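Local coordinates for protein glycerate 2-kinase (Pyrococcus horikoshii, PDB 1X3L) that catalyses the ATP-dependent phosphorylation of D-glycerate to 2-phosphoglycerate and also accepts other nucleotides or pyrophosphate as phosphate donor, at residues Val79-Tyr82 and Gly83-Lys86; Asn404-Glu407 and Ala408-Val412. One frame throughout, in Å; residues are numbered along the deposited sequence.

Contact 1 of 2, residues Val79-Tyr82 and Gly83-Lys86; sequences VTKY and GYGK
Lys81 and Tyr84 lie side by side and point the same way, the lysine chain running along the aromatic ring. Lys81 CB sits over one face as a CH-pi contact, 3.8 Å from the centroid of the Tyr84 ring and 26° off its normal. A bend at the third torsion (59°) carries Lys81 CE to 3.9 Å from Tyr84 OH, and a further bend at the fourth turns the ammonium off toward His98, a weak hydrogen bond. At the ring's edge, near its plane, Tyr82 O approaches Tyr84 CD1 to 3.5 Å. Thr80 crosses Tyr84 at about a right angle and sets Thr80 OG1 3.3 Å from Tyr84 CB; that hydroxyl is hydrogen-bonded to Gly57 O. A type II beta turn from Lys81 to Tyr84 brings these side chains together, closed by a hydrogen bond from Tyr84 N to Lys81 O, 3.1 Å. At the third turn position Gly83 has a positive phi (100°), where a side chain would collide with Tyr82 O. The turn follows strand 75-81, which lies between strands 51-56 and 92-96 of the parallel sheet; Lys81 and Tyr84 both touch Lys58 in the loop after 51-56, and Tyr82 packs on Glu95 of strand 92-96.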
loop_
_atom_site.group_PDB
_atom_site.type_symbol
_atom_site.label_atom_id
_atom_site.label_comp_id
_atom_site.label_asym_id
_atom_site.label_seq_id
_atom_site.Cartn_x
_atom_site.Cartn_y
_atom_site.Cartn_z
ATOM N N VAL A 79 17.219 -1.500 2.070
ATOM C CA VAL A 79 17.020 -0.861 3.369
ATOM C C VAL A 79 15.629 -1.195 3.891
ATOM O O VAL A 79 14.623 -0.848 3.266
ATOM C CB VAL A 79 17.172 0.668 3.255
ATOM C CG1 VAL A 79 17.246 1.290 4.643
ATOM C CG2 VAL A 79 18.415 1.005 2.444
ATOM N N THR A 80 15.573 -1.874 5.035
ATOM C CA THR A 80 14.298 -2.277 5.616
ATOM C C THR A 80 14.278 -2.105 7.135
ATOM O O THR A 80 15.275 -1.714 7.738
ATOM C CB THR A 80 13.984 -3.751 5.254
ATOM O OG1 THR A 80 12.640 -4.066 5.636
ATOM C CG2 THR A 80 14.946 -4.700 5.966
ATOM N N LYS A 81 13.132 -2.395 7.745
ATOM C CA LYS A 81 12.966 -2.267 9.190
ATOM C C LYS A 81 13.775 -3.287 9.986
ATOM O O LYS A 81 14.175 -4.330 9.465
ATOM C CB LYS A 81 11.491 -2.410 9.565
ATOM C CG LYS A 81 10.621 -1.237 9.167
ATOM C CD LYS A 81 9.163 -1.472 9.566
ATOM C CE LYS A 81 9.009 -1.695 11.069
ATOM N NZ LYS A 81 9.438 -0.518 11.873
ATOM N N TYR A 82 14.014 -2.972 11.255
ATOM C CA TYR A 82 14.755 -3.863 12.137
ATOM C C TYR A 82 13.963 -5.155 12.295
ATOM O O TYR A 82 12.771 -5.126 12.605
ATOM C CB TYR A 82 14.963 -3.202 13.506
ATOM C CG TYR A 82 15.887 -2.003 13.464
ATOM C CD1 TYR A 82 17.233 -2.150 13.120
ATOM C CD2 TYR A 82 15.414 -0.722 13.743
ATOM C CE1 TYR A 82 18.082 -1.048 13.050
ATOM C CE2 TYR A 82 16.255 0.387 13.677
ATOM C CZ TYR A 82 17.586 0.219 13.330
ATOM O OH TYR A 82 18.419 1.314 13.250
ATOM N N GLY A 83 14.628 -6.284 12.070
ATOM C CA GLY A 83 13.964 -7.570 12.185
ATOM C C GLY A 83 13.552 -8.141 10.838
ATOM O O GLY A 83 13.411 -9.356 10.692
ATOM N N TYR A 84 13.360 -7.270 9.850
ATOM C CA TYR A 84 12.953 -7.697 8.514
ATOM C C TYR A 84 14.116 -8.303 7.731
ATOM O O TYR A 84 13.939 -8.788 6.618
ATOM C CB TYR A 84 12.264 -6.540 7.786
ATOM C CG TYR A 84 10.942 -6.134 8.401
ATOM C CD1 TYR A 84 10.842 -5.837 9.762
ATOM C CD2 TYR A 84 9.788 -6.047 7.625
ATOM C CE1 TYR A 84 9.625 -5.466 10.333
ATOM C CE2 TYR A 84 8.566 -5.677 8.185
ATOM C CZ TYR A 84 8.491 -5.389 9.539
ATOM O OH TYR A 84 7.284 -5.027 10.095
ATOM N N GLY A 85 15.297 -8.270 8.340
ATOM C CA GLY A 85 16.513 -8.801 7.739
ATOM C C GLY A 85 16.457 -9.598 6.447
ATOM O O GLY A 85 16.299 -9.028 5.372
ATOM N N LYS A 86 16.609 -10.915 6.544
ATOM C CA LYS A 86 16.600 -11.784 5.366
ATOM C C LYS A 86 17.753 -11.469 4.409
ATOM O O LYS A 86 17.704 -10.505 3.648
ATOM C CB LYS A 86 15.270 -11.657 4.615
ATOM C CG LYS A 86 14.081 -12.247 5.367
ATOM C CD LYS A 86 12.754 -11.959 4.670
ATOM C CE LYS A 86 12.421 -10.470 4.691
ATOM N NZ LYS A 86 11.087 -10.180 4.086
#

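Contact 2 of 2, residues Asn404-Glu407 and Ala408-Val412; sequences NSYE and ALKKV
Glu407 and Lys410, three residues apart on helix 405-411, run alongside each other and close a salt bridge, Lys410 NZ to Glu407 OE1 at 2.7 Å. The ammonium reaches that oxygen on its syn side, 20° out of the carboxylate plane. Glu407 bends at its second torsion and Lys410 at its third, which brings the two charged ends together. Without the carboxylate, as with an alanine at Glu407, the Lys410 ammonium would probably lose this partner and its chain be freer to turn.

Backbone bonds form the helical frame. Leu409 N points almost straight at Ser405 O, 3.0 Å away with an angle of 176° at the hydrogen, and Ala408 N adds a weak bond to the same oxygen. Lys410 N binds Tyr406 O at 2.9 Å.

Van der Waals contacts and one cation-pi contact surround these bonds. Lys410 CD meets Tyr406 CE2 at 3.9 Å, obliquely to the ring, and Lys411 CG packs closely on a carbonyl oxygen, 3.3 Å from Glu407 O. Tyr406 also makes the cation-pi contact, with Lys340, and packs on Leu415, as does Leu409, while Ser405 touches helix 343-351.

The short helix is thus two-sided: Ser405, Ala408 and Leu409 are buried, whereas the paired charges lie on the more exposed side. Lys411 NZ, 6.2 Å from Glu407 OE1, is too distant for a direct ion pair but may add modestly to the positive field that would favour the ionised carboxylate.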
loop_
_atom_site.group_PDB
_atom_site.type_symbol
_atom_site.label_atom_id
_atom_site.label_comp_id
_atom_site.label_asym_id
_atom_site.label_seq_id
_atom_site.Cartn_x
_atom_site.Cartn_y
_atom_site.Cartn_z
ATOM N N ASN A 404 -18.481 -4.462 18.992
ATOM C CA ASN A 404 -17.978 -5.719 19.515
ATOM C C ASN A 404 -18.260 -6.818 18.477
ATOM O O ASN A 404 -18.622 -7.943 18.833
ATOM C CB ASN A 404 -18.709 -6.000 20.834
ATOM C CG ASN A 404 -18.040 -7.062 21.670
ATOM O OD1 ASN A 404 -16.814 -7.109 21.775
ATOM N ND2 ASN A 404 -18.847 -7.912 22.294
ATOM N N SER A 405 -18.086 -6.489 17.194
ATOM C CA SER A 405 -18.365 -7.446 16.119
ATOM C C SER A 405 -17.503 -8.711 16.163
ATOM O O SER A 405 -17.941 -9.771 15.730
ATOM C CB SER A 405 -18.221 -6.775 14.746
ATOM O OG SER A 405 -16.910 -6.268 14.555
ATOM N N TYR A 406 -16.287 -8.607 16.684
ATOM C CA TYR A 406 -15.410 -9.777 16.766
ATOM C C TYR A 406 -16.083 -10.910 17.540
ATOM O O TYR A 406 -16.083 -12.060 17.102
ATOM C CB TYR A 406 -14.094 -9.413 17.460
ATOM C CG TYR A 406 -13.100 -10.564 17.578
ATOM C CD1 TYR A 406 -12.087 -10.732 16.635
ATOM C CD2 TYR A 406 -13.153 -11.458 18.654
ATOM C CE1 TYR A 406 -11.140 -11.751 16.760
ATOM C CE2 TYR A 406 -12.210 -12.490 18.788
ATOM C CZ TYR A 406 -11.206 -12.623 17.838
ATOM O OH TYR A 406 -10.253 -13.610 17.960
ATOM N N GLU A 407 -16.660 -10.579 18.691
ATOM C CA GLU A 407 -17.306 -11.582 19.526
ATOM C C GLU A 407 -18.511 -12.248 18.871
ATOM O O GLU A 407 -18.782 -13.429 19.109
ATOM C CB GLU A 407 -17.721 -10.958 20.863
ATOM C CG GLU A 407 -16.561 -10.404 21.678
ATOM C CD GLU A 407 -15.485 -11.442 21.937
ATOM O OE1 GLU A 407 -15.829 -12.559 22.375
ATOM O OE2 GLU A 407 -14.294 -11.141 21.707
ATOM N N ALA A 408 -19.241 -11.502 18.048
ATOM C CA ALA A 408 -20.408 -12.073 17.381
ATOM C C ALA A 408 -19.969 -13.019 16.275
ATOM O O ALA A 408 -20.424 -14.160 16.209
ATOM C CB ALA A 408 -21.293 -10.964 16.805
ATOM N N LEU A 409 -19.082 -12.536 15.409
ATOM C CA LEU A 409 -18.585 -13.343 14.300
ATOM C C LEU A 409 -17.891 -14.606 14.799
ATOM O O LEU A 409 -17.979 -15.658 14.168
ATOM C CB LEU A 409 -17.610 -12.530 13.445
ATOM C CG LEU A 409 -18.203 -11.347 12.663
ATOM C CD1 LEU A 409 -17.082 -10.597 11.953
ATOM C CD2 LEU A 409 -19.239 -11.853 11.652
ATOM N N LYS A 410 -17.212 -14.489 15.935
ATOM C CA LYS A 410 -16.491 -15.610 16.528
ATOM C C LYS A 410 -17.384 -16.810 16.843
ATOM O O LYS A 410 -16.937 -17.955 16.782
ATOM C CB LYS A 410 -15.788 -15.159 17.817
ATOM C CG LYS A 410 -14.973 -16.252 18.502
ATOM C CD LYS A 410 -14.196 -15.724 19.711
ATOM C CE LYS A 410 -15.108 -15.429 20.893
ATOM N NZ LYS A 410 -14.358 -14.836 22.042
ATOM N N LYS A 411 -18.647 -16.547 17.162
ATOM C CA LYS A 411 -19.581 -17.608 17.531
ATOM C C LYS A 411 -20.292 -18.310 16.386
ATOM O O LYS A 411 -20.887 -19.368 16.581
ATOM C CB LYS A 411 -20.623 -17.050 18.500
ATOM C CG LYS A 411 -20.017 -16.416 19.740
ATOM C CD LYS A 411 -21.092 -15.940 20.688
ATOM C CE LYS A 411 -20.489 -15.336 21.942
ATOM N NZ LYS A 411 -21.558 -14.852 22.865
ATOM N N VAL A 412 -20.234 -17.736 15.192
ATOM C CA VAL A 412 -20.899 -18.336 14.046
ATOM C C VAL A 412 -19.940 -18.640 12.895
ATOM O O VAL A 412 -20.353 -18.739 11.739
ATOM C CB VAL A 412 -22.043 -17.429 13.545
ATOM C CG1 VAL A 412 -23.142 -17.344 14.610
ATOM C CG2 VAL A 412 -21.511 -16.042 13.239
#

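Contacts 1 and 2 follow one another along the chain and belong to different parts of it, the DUF4147 region for 79-86 and the MOFRL region for 404-412. Their centres are 35 Å apart and their nearest atoms about 21 Å, so neither touches the other. Contact 1 is the one near the probable substrate site: the Lys81 side chain comes within about 4 Å of that of Lys58, which probably binds substrate, as in related enzymes, consistent with a place beside the glycerate kinase pocket. Contact 2 lies away from that site. One is a turn beyond a parallel-sheet strand, the other a short helix beside the mixed sheet.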